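Long-range contact in oxidase/hydroxylase (Streptomyces hygroscopicus subsp. hygroscopicus, PDB 4XCB), which probably acts as a metal- and 2-oxoglutarate-dependent oxygenase that binds the aminoglycoside hygromycin B: residues Tyr158-Leu170 with Leu201-Arg213. Numbering follows the deposited sequence. Where two conformers were deposited one is given.
Sequences YVQGSHKANFPLL and LLLNEALMHGTRR. With NI (nickel (II) ion), chain E; AKG (2-oxoglutaric acid), chain F.
Ser162 turns OG between its backbone N and carbonyl carbon (chi1 49°), where it meets Met208 N, while Met208 runs out with CG anti to its own N (chi1 -180°) and bends only at chi3, its thioether alongside Val159 and slantwise across Leu169. Here strand 156-159 pairs with strand 209-211 in the double-stranded beta-helix of this PhyH-family enzyme; Ser162 and Leu169 come from the chain after the first strand. Tyr158 and His209 form a non-hydrogen-bonded pair, CA to CA 4.0 Å, and next to it Val159 N donates to Met208 O over 2.9 Å, nearly straight at 167°. Beyond it the type II turn from Val159 to Ser162 swings OG back to accept from Met208 N at 2.8 Å. OG also makes a short bond to Val159 O, which accepts Ser162 N too. With OG removed by an alanine here, Met208 N is likely to lose its acceptor. Met208 SD lies 3.8 Å from Leu169 CD2, and its CE meets Leu170 CG tip to tip. Leu207 fits CD2 against Tyr158 CB at 3.7 Å. The nickel takes His105, His209, 2-oxoglutarate O1 and O5, and two waters that donate to Glu205, an iron ligand in another structure of this protein. The His209 ring is held by ND1 donating to Leu207 O, which lies in the ring plane, and by NE2 on the metal at 2.1 Å.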
ATOM      1  N   TYR A 158      24.065  -0.066   5.982  1.00 14.64           N
ATOM      2  CA  TYR A 158      22.783  -0.067   5.300  1.00 12.25           C
ATOM      3  C   TYR A 158      22.346   1.355   4.971  1.00 14.15           C
ATOM      4  O   TYR A 158      22.733   2.323   5.649  1.00 13.71           O
ATOM      5  CB  TYR A 158      21.711  -0.746   6.164  1.00 15.55           C
ATOM      6  CG  TYR A 158      21.443   0.022   7.427  1.00 14.45           C
ATOM      7  CD1 TYR A 158      22.316  -0.067   8.512  1.00 13.88           C
ATOM      8  CD2 TYR A 158      20.365   0.897   7.524  1.00 13.11           C
ATOM      9  CE1 TYR A 158      22.105   0.661   9.659  1.00 16.16           C
ATOM     10  CE2 TYR A 158      20.143   1.627   8.678  1.00 16.47           C
ATOM     11  CZ  TYR A 158      21.023   1.505   9.741  1.00 17.40           C
ATOM     12  OH  TYR A 158      20.826   2.221  10.894  1.00 21.34           O
ATOM     13  N   VAL A 159      21.531   1.482   3.937  1.00 15.29           N
ATOM     14  CA  VAL A 159      20.952   2.779   3.609  1.00 13.18           C
ATOM     15  C   VAL A 159      19.631   2.931   4.350  1.00 13.56           C
ATOM     16  O   VAL A 159      18.717   2.131   4.164  1.00 14.49           O
ATOM     17  CB  VAL A 159      20.778   2.924   2.094  1.00 13.15           C
ATOM     18  CG1 VAL A 159      20.041   4.235   1.734  1.00 13.82           C
ATOM     19  CG2 VAL A 159      22.139   2.794   1.405  1.00 16.58           C
ATOM     20  N   GLN A 160      19.521   3.961   5.190  1.00 12.31           N
ATOM     21  CA  GLN A 160      18.351   4.160   6.034  0.51 14.58           C
ATOM     22  C   GLN A 160      17.047   4.135   5.237  1.00 15.79           C
ATOM     23  O   GLN A 160      16.922   4.841   4.234  1.00 15.19           O
ATOM     24  CB  GLN A 160      18.480   5.487   6.773  0.51 15.35           C
ATOM     25  CG  GLN A 160      17.432   5.713   7.811  0.51 17.27           C
ATOM     26  CD  GLN A 160      17.451   7.125   8.372  0.51 15.13           C
ATOM     27  OE1 GLN A 160      16.426   7.644   8.809  0.51 16.97           O
ATOM     28  NE2 GLN A 160      18.623   7.753   8.365  0.51 18.93           N
ATOM     29  N   GLY A 161      16.087   3.328   5.679  1.00 13.28           N
ATOM     30  CA  GLY A 161      14.779   3.274   5.052  1.00 12.17           C
ATOM     31  C   GLY A 161      14.737   2.701   3.642  1.00 11.87           C
ATOM     32  O   GLY A 161      13.693   2.768   2.969  1.00 11.95           O
ATOM     33  N   SER A 162      15.842   2.110   3.191  1.00 11.09           N
ATOM     34  CA  SER A 162      15.913   1.619   1.819  1.00 10.82           C
ATOM     35  C   SER A 162      15.011   0.419   1.588  1.00 12.25           C
ATOM     36  O   SER A 162      14.736   0.073   0.443  1.00 13.61           O
ATOM     37  CB  SER A 162      17.345   1.257   1.448  1.00 13.66           C
ATOM     38  OG  SER A 162      17.917   0.445   2.444  1.00 14.08           O
ATOM     39  N   HIS A 163      14.559  -0.215   2.661  1.00 10.57           N
ATOM     40  CA  HIS A 163      13.670  -1.375   2.528  1.00 13.09           C
ATOM     41  C   HIS A 163      12.260  -0.939   2.129  1.00 13.18           C
ATOM     42  O   HIS A 163      11.438  -1.759   1.677  1.00 11.49           O
ATOM     43  CB  HIS A 163      13.648  -2.189   3.836  1.00 10.87           C
ATOM     44  CG  HIS A 163      13.114  -1.424   5.010  1.00 12.15           C
ATOM     45  ND1 HIS A 163      13.541  -0.148   5.322  1.00 10.83           N
ATOM     46  CD2 HIS A 163      12.187  -1.750   5.942  1.00 11.32           C
ATOM     47  CE1 HIS A 163      12.893   0.279   6.394  1.00 12.94           C
ATOM     48  NE2 HIS A 163      12.070  -0.680   6.793  1.00 12.52           N
ATOM     49  N   LYS A 164      11.965   0.352   2.270  1.00 11.99           N
ATOM     50  CA  LYS A 164      10.649   0.851   1.869  1.00 12.71           C
ATOM     51  C   LYS A 164      10.774   1.963   0.821  1.00 11.77           C
ATOM     52  O   LYS A 164       9.833   2.724   0.602  1.00 16.55           O
ATOM     53  CB  LYS A 164       9.856   1.348   3.084  1.00 13.14           C
ATOM     54  CG  LYS A 164       9.587   0.278   4.139  1.00 12.90           C
ATOM     55  CD  LYS A 164       8.698   0.806   5.258  1.00 13.40           C
ATOM     56  CE  LYS A 164       8.354  -0.273   6.279  1.00 13.83           C
ATOM     57  NZ  LYS A 164       7.653   0.334   7.463  1.00 13.82           N
ATOM     58  N   ALA A 165      11.938   2.038   0.175  1.00 12.49           N
ATOM     59  CA  ALA A 165      12.207   3.067  -0.827  1.00 12.76           C
ATOM     60  C   ALA A 165      11.257   2.964  -2.012  1.00 12.34           C
ATOM     61  O   ALA A 165      10.969   1.863  -2.508  1.00 13.68           O
ATOM     62  CB  ALA A 165      13.652   2.979  -1.307  1.00 12.95           C
ATOM     63  N   ASN A 166      10.751   4.109  -2.460  1.00 12.19           N
ATOM     64  CA  ASN A 166       9.908   4.144  -3.663  1.00 13.40           C
ATOM     65  C   ASN A 166      10.667   4.565  -4.919  1.00 13.84           C
ATOM     66  O   ASN A 166      10.154   4.433  -6.031  1.00 16.30           O
ATOM     67  CB  ASN A 166       8.723   5.085  -3.473  1.00 14.38           C
ATOM     68  CG  ASN A 166       7.697   4.544  -2.515  1.00 16.70           C
ATOM     69  OD1 ASN A 166       7.099   3.484  -2.756  1.00 16.48           O
ATOM     70  ND2 ASN A 166       7.448   5.281  -1.439  1.00 17.71           N
ATOM     71  N   PHE A 167      11.887   5.071  -4.748  1.00 14.71           N
ATOM     72  CA  PHE A 167      12.715   5.485  -5.871  1.00 14.43           C
ATOM     73  C   PHE A 167      13.950   4.601  -5.959  1.00 14.68           C
ATOM     74  O   PHE A 167      14.425   4.118  -4.935  1.00 14.46           O
ATOM     75  CB  PHE A 167      13.175   6.942  -5.731  1.00 13.25           C
ATOM     76  CG  PHE A 167      12.059   7.958  -5.662  1.00 14.38           C
ATOM     77  CD1 PHE A 167      11.385   8.353  -6.815  1.00 14.40           C
ATOM     78  CD2 PHE A 167      11.705   8.528  -4.459  1.00 16.02           C
ATOM     79  CE1 PHE A 167      10.384   9.303  -6.752  1.00 16.57           C
ATOM     80  CE2 PHE A 167      10.698   9.481  -4.389  1.00 18.40           C
ATOM     81  CZ  PHE A 167      10.037   9.861  -5.542  1.00 17.23           C
ATOM     82  N   PRO A 168      14.492   4.412  -7.170  1.00 15.47           N
ATOM     83  CA  PRO A 168      15.756   3.686  -7.309  1.00 15.90           C
ATOM     84  C   PRO A 168      16.947   4.582  -6.996  1.00 18.34           C
ATOM     85  O   PRO A 168      16.878   5.804  -7.187  1.00 17.60           O
ATOM     86  CB  PRO A 168      15.756   3.260  -8.776  1.00 18.66           C
ATOM     87  CG  PRO A 168      14.999   4.373  -9.447  1.00 20.90           C
ATOM     88  CD  PRO A 168      13.905   4.740  -8.484  1.00 20.19           C
ATOM     89  N   LEU A 169      18.025   3.978  -6.521  1.00 17.51           N
ATOM     90  CA  LEU A 169      19.201   4.737  -6.106  1.00 16.57           C
ATOM     91  C   LEU A 169      20.412   4.466  -6.999  1.00 19.32           C
ATOM     92  O   LEU A 169      21.127   5.386  -7.389  1.00 18.91           O
ATOM     93  CB  LEU A 169      19.541   4.412  -4.655  1.00 14.70           C
ATOM     94  CG  LEU A 169      20.758   5.172  -4.118  1.00 18.16           C
ATOM     95  CD1 LEU A 169      20.403   6.628  -3.843  1.00 23.48           C
ATOM     96  CD2 LEU A 169      21.308   4.504  -2.880  1.00 19.76           C
ATOM     97  N   LEU A 170      20.641   3.208  -7.347  1.00 17.27           N
ATOM     98  CA  LEU A 170      21.909   2.856  -7.954  1.00 16.29           C
ATOM     99  C   LEU A 170      22.040   3.233  -9.431  1.00 21.18           C
ATOM    100  O   LEU A 170      23.137   3.558  -9.891  1.00 25.27           O
ATOM    101  CB  LEU A 170      22.168   1.363  -7.764  1.00 16.74           C
ATOM    102  CG  LEU A 170      22.384   0.996  -6.289  1.00 14.10           C
ATOM    103  CD1 LEU A 170      22.886  -0.452  -6.154  1.00 15.91           C
ATOM    104  CD2 LEU A 170      23.348   1.978  -5.602  1.00 18.81           C
ATOM    105  N   LEU A 201      21.809 -10.848  13.611  1.00 11.36           N
ATOM    106  CA  LEU A 201      21.177  -9.760  12.874  1.00 13.96           C
ATOM    107  C   LEU A 201      20.077 -10.382  11.999  1.00 10.76           C
ATOM    108  O   LEU A 201      20.353 -11.164  11.084  1.00 13.57           O
ATOM    109  CB  LEU A 201      22.214  -8.970  12.049  1.00 14.27           C
ATOM    110  CG  LEU A 201      21.868  -7.573  11.504  1.00 13.75           C
ATOM    111  CD1 LEU A 201      23.140  -6.853  11.087  1.00 14.44           C
ATOM    112  CD2 LEU A 201      20.897  -7.655  10.303  1.00 14.01           C
ATOM    113  N   LEU A 202      18.832 -10.045  12.331  1.00 12.13           N
ATOM    114  CA  LEU A 202      17.651 -10.460  11.575  1.00 11.04           C
ATOM    115  C   LEU A 202      17.421  -9.403  10.499  1.00 10.73           C
ATOM    116  O   LEU A 202      17.270  -8.233  10.826  1.00 12.28           O
ATOM    117  CB  LEU A 202      16.441 -10.566  12.498  1.00 12.96           C
ATOM    118  CG  LEU A 202      15.119 -11.118  11.965  1.00 11.08           C
ATOM    119  CD1 LEU A 202      15.234 -12.616  11.778  1.00 16.60           C
ATOM    120  CD2 LEU A 202      13.988 -10.809  12.924  1.00 20.61           C
ATOM    121  N   LEU A 203      17.364  -9.816   9.233  1.00 11.26           N
ATOM    122  CA  LEU A 203      17.454  -8.866   8.123  1.00 11.00           C
ATOM    123  C   LEU A 203      16.340  -9.052   7.092  1.00 10.98           C
ATOM    124  O   LEU A 203      16.168 -10.132   6.544  1.00 12.09           O
ATOM    125  CB  LEU A 203      18.812  -9.019   7.439  1.00 12.57           C
ATOM    126  CG  LEU A 203      19.110  -8.200   6.186  1.00 14.33           C
ATOM    127  CD1 LEU A 203      19.067  -6.716   6.522  1.00 11.37           C
ATOM    128  CD2 LEU A 203      20.481  -8.579   5.648  1.00 17.31           C
ATOM    129  N   ASN A 204      15.590  -7.990   6.837  1.00 11.00           N
ATOM    130  CA  ASN A 204      14.682  -7.914   5.689  1.00 11.50           C
ATOM    131  C   ASN A 204      15.509  -7.728   4.426  1.00 11.99           C
ATOM    132  O   ASN A 204      16.181  -6.709   4.283  1.00 11.83           O
ATOM    133  CB  ASN A 204      13.714  -6.735   5.872  1.00 10.97           C
ATOM    134  CG  ASN A 204      12.617  -6.691   4.807  1.00 10.42           C
ATOM    135  OD1 ASN A 204      12.759  -7.258   3.733  1.00 11.75           O
ATOM    136  ND2 ASN A 204      11.518  -5.992   5.110  1.00 11.66           N
ATOM    137  N   GLU A 205      15.472  -8.675   3.499  1.00 11.48           N
ATOM    138  CA  GLU A 205      16.370  -8.588   2.348  1.00 11.54           C
ATOM    139  C   GLU A 205      15.985  -7.451   1.402  1.00 12.52           C
ATOM    140  O   GLU A 205      16.720  -7.137   0.467  1.00 13.18           O
ATOM    141  CB  GLU A 205      16.427  -9.930   1.611  1.00 12.37           C
ATOM    142  CG  GLU A 205      17.384 -10.921   2.301  1.00 14.85           C
ATOM    143  CD  GLU A 205      18.836 -10.469   2.234  1.00 19.82           C
ATOM    144  OE1 GLU A 205      19.344 -10.229   1.120  1.00 25.47           O
ATOM    145  OE2 GLU A 205      19.472 -10.349   3.301  1.00 19.63           O
ATOM    146  N   ALA A 206      14.869  -6.794   1.682  1.00 11.62           N
ATOM    147  CA  ALA A 206      14.517  -5.574   0.950  1.00 11.79           C
ATOM    148  C   ALA A 206      15.461  -4.413   1.285  1.00 13.39           C
ATOM    149  O   ALA A 206      15.586  -3.474   0.491  1.00 11.40           O
ATOM    150  CB  ALA A 206      13.077  -5.187   1.241  1.00 12.89           C
ATOM    151  N   LEU A 207      16.119  -4.480   2.440  1.00  9.15           N
ATOM    152  CA  LEU A 207      17.017  -3.405   2.871  1.00 10.51           C
ATOM    153  C   LEU A 207      18.237  -3.351   1.968  1.00 10.72           C
ATOM    154  O   LEU A 207      18.793  -4.371   1.627  1.00 11.95           O
ATOM    155  CB  LEU A 207      17.432  -3.627   4.322  1.00  8.40           C
ATOM    156  CG  LEU A 207      18.230  -2.499   4.955  1.00  9.45           C
ATOM    157  CD1 LEU A 207      17.319  -1.290   5.145  1.00 11.35           C
ATOM    158  CD2 LEU A 207      18.741  -2.985   6.284  1.00 11.80           C
ATOM    159  N   MET A 208      18.663  -2.152   1.570  1.00 10.23           N
ATOM    160  CA  MET A 208      19.888  -2.025   0.807  1.00 10.32           C
ATOM    161  C   MET A 208      21.037  -1.975   1.782  1.00  9.85           C
ATOM    162  O   MET A 208      21.076  -1.085   2.624  1.00 10.67           O
ATOM    163  CB  MET A 208      19.895  -0.766  -0.058  1.00 13.76           C
ATOM    164  CG  MET A 208      21.179  -0.638  -0.866  1.00 15.77           C
ATOM    165  SD  MET A 208      21.208   0.839  -1.900  1.00 17.93           S
ATOM    166  CE  MET A 208      19.907   0.437  -3.063  1.00 15.97           C
ATOM    167  N   HIS A 209      21.937  -2.944   1.676  1.00 10.63           N
ATOM    168  CA  HIS A 209      22.947  -3.145   2.700  1.00 15.71           C
ATOM    169  C   HIS A 209      24.224  -3.741   2.117  1.00 12.24           C
ATOM    170  O   HIS A 209      24.267  -4.177   0.966  1.00 11.89           O
ATOM    171  CB  HIS A 209      22.397  -4.064   3.790  1.00 11.92           C
ATOM    172  CG  HIS A 209      22.128  -5.446   3.300  1.00 13.90           C
ATOM    173  ND1 HIS A 209      21.010  -5.771   2.561  1.00 12.10           N
ATOM    174  CD2 HIS A 209      22.869  -6.574   3.391  1.00 14.30           C
ATOM    175  CE1 HIS A 209      21.062  -7.056   2.242  1.00 15.32           C
ATOM    176  NE2 HIS A 209      22.180  -7.559   2.731  1.00 11.77           N
ATOM    177  N   GLY A 210      25.270  -3.762   2.930  1.00 13.77           N
ATOM    178  CA  GLY A 210      26.535  -4.347   2.527  1.00 14.69           C
ATOM    179  C   GLY A 210      27.454  -4.248   3.717  1.00 12.28           C
ATOM    180  O   GLY A 210      26.991  -4.208   4.852  1.00 14.55           O
ATOM    181  N   THR A 211      28.758  -4.209   3.478  1.00 15.05           N
ATOM    182  CA  THR A 211      29.674  -3.915   4.579  1.00 14.03           C
ATOM    183  C   THR A 211      30.778  -2.985   4.140  1.00 18.17           C
ATOM    184  O   THR A 211      31.092  -2.886   2.958  1.00 18.01           O
ATOM    185  CB  THR A 211      30.339  -5.174   5.161  1.00 14.58           C
ATOM    186  OG1 THR A 211      31.499  -5.505   4.386  1.00 17.61           O
ATOM    187  CG2 THR A 211      29.370  -6.350   5.179  1.00 14.75           C
ATOM    188  N   ARG A 212      31.377  -2.329   5.118  1.00 18.75           N
ATOM    189  CA  ARG A 212      32.558  -1.521   4.875  1.00 16.32           C
ATOM    190  C   ARG A 212      33.728  -2.401   4.491  1.00 16.98           C
ATOM    191  O   ARG A 212      33.712  -3.621   4.669  1.00 17.01           O
ATOM    192  CB  ARG A 212      32.924  -0.709   6.107  1.00 18.04           C
ATOM    193  CG  ARG A 212      31.800   0.129   6.641  1.00 17.99           C
ATOM    194  CD  ARG A 212      31.464   1.273   5.712  1.00 17.90           C
ATOM    195  NE  ARG A 212      30.698   2.291   6.414  1.00 18.82           N
ATOM    196  CZ  ARG A 212      30.311   3.437   5.867  1.00 22.75           C
ATOM    197  NH1 ARG A 212      30.618   3.698   4.604  1.00 23.68           N
ATOM    198  NH2 ARG A 212      29.618   4.315   6.577  1.00 26.40           N
ATOM    199  N   ARG A 213      34.758  -1.766   3.964  1.00 19.62           N
ATOM    200  CA  ARG A 213      35.989  -2.460   3.638  1.00 20.30           C
ATOM    201  C   ARG A 213      36.719  -2.824   4.928  1.00 17.58           C
ATOM    202  O   ARG A 213      36.869  -1.985   5.821  1.00 21.10           O
ATOM    203  CB  ARG A 213      36.854  -1.572   2.748  1.00 23.08           C
ATOM    204  CG  ARG A 213      38.024  -2.263   2.104  1.00 20.37           C
ATOM    205  CD  ARG A 213      38.673  -1.327   1.100  1.00 27.35           C
ATOM    206  NE  ARG A 213      37.731  -0.961   0.044  1.00 26.08           N
ATOM    207  CZ  ARG A 213      37.537  -1.680  -1.057  1.00 20.40           C
ATOM    208  NH1 ARG A 213      38.220  -2.802  -1.245  1.00 26.18           N
ATOM    209  NH2 ARG A 213      36.659  -1.282  -1.970  1.00 25.89           N
TER
HETATM  210 NI    NI E 301      23.237  -9.217   2.009  1.00 15.88          NI
HETATM  211  C1  AKG F 302      25.115 -11.111   2.658  1.00 19.85           C
HETATM  212  O1  AKG F 302      24.236 -10.948   1.754  1.00 19.42           O
HETATM  213  O2  AKG F 302      25.749 -12.205   2.755  1.00 19.76           O
HETATM  214  C2  AKG F 302      25.401  -9.996   3.627  1.00 19.31           C
HETATM  215  O5  AKG F 302      24.689  -9.010   3.573  1.00 17.46           O
HETATM  216  C3  AKG F 302      26.569 -10.109   4.593  1.00 17.11           C
HETATM  217  C4  AKG F 302      26.444  -9.213   5.803  1.00 18.53           C
HETATM  218  C5  AKG F 302      27.765  -9.179   6.557  1.00 17.82           C
HETATM  219  O3  AKG F 302      27.835  -8.597   7.676  1.00 19.47           O
HETATM  220  O4  AKG F 302      28.780  -9.735   6.058  1.00 19.23           O
HETATM  221  O   HOH W   1      22.202 -10.487   3.607  1.00 17.54           O
HETATM  222  O   HOH W   2      21.810 -10.079   0.879  1.00 16.74           O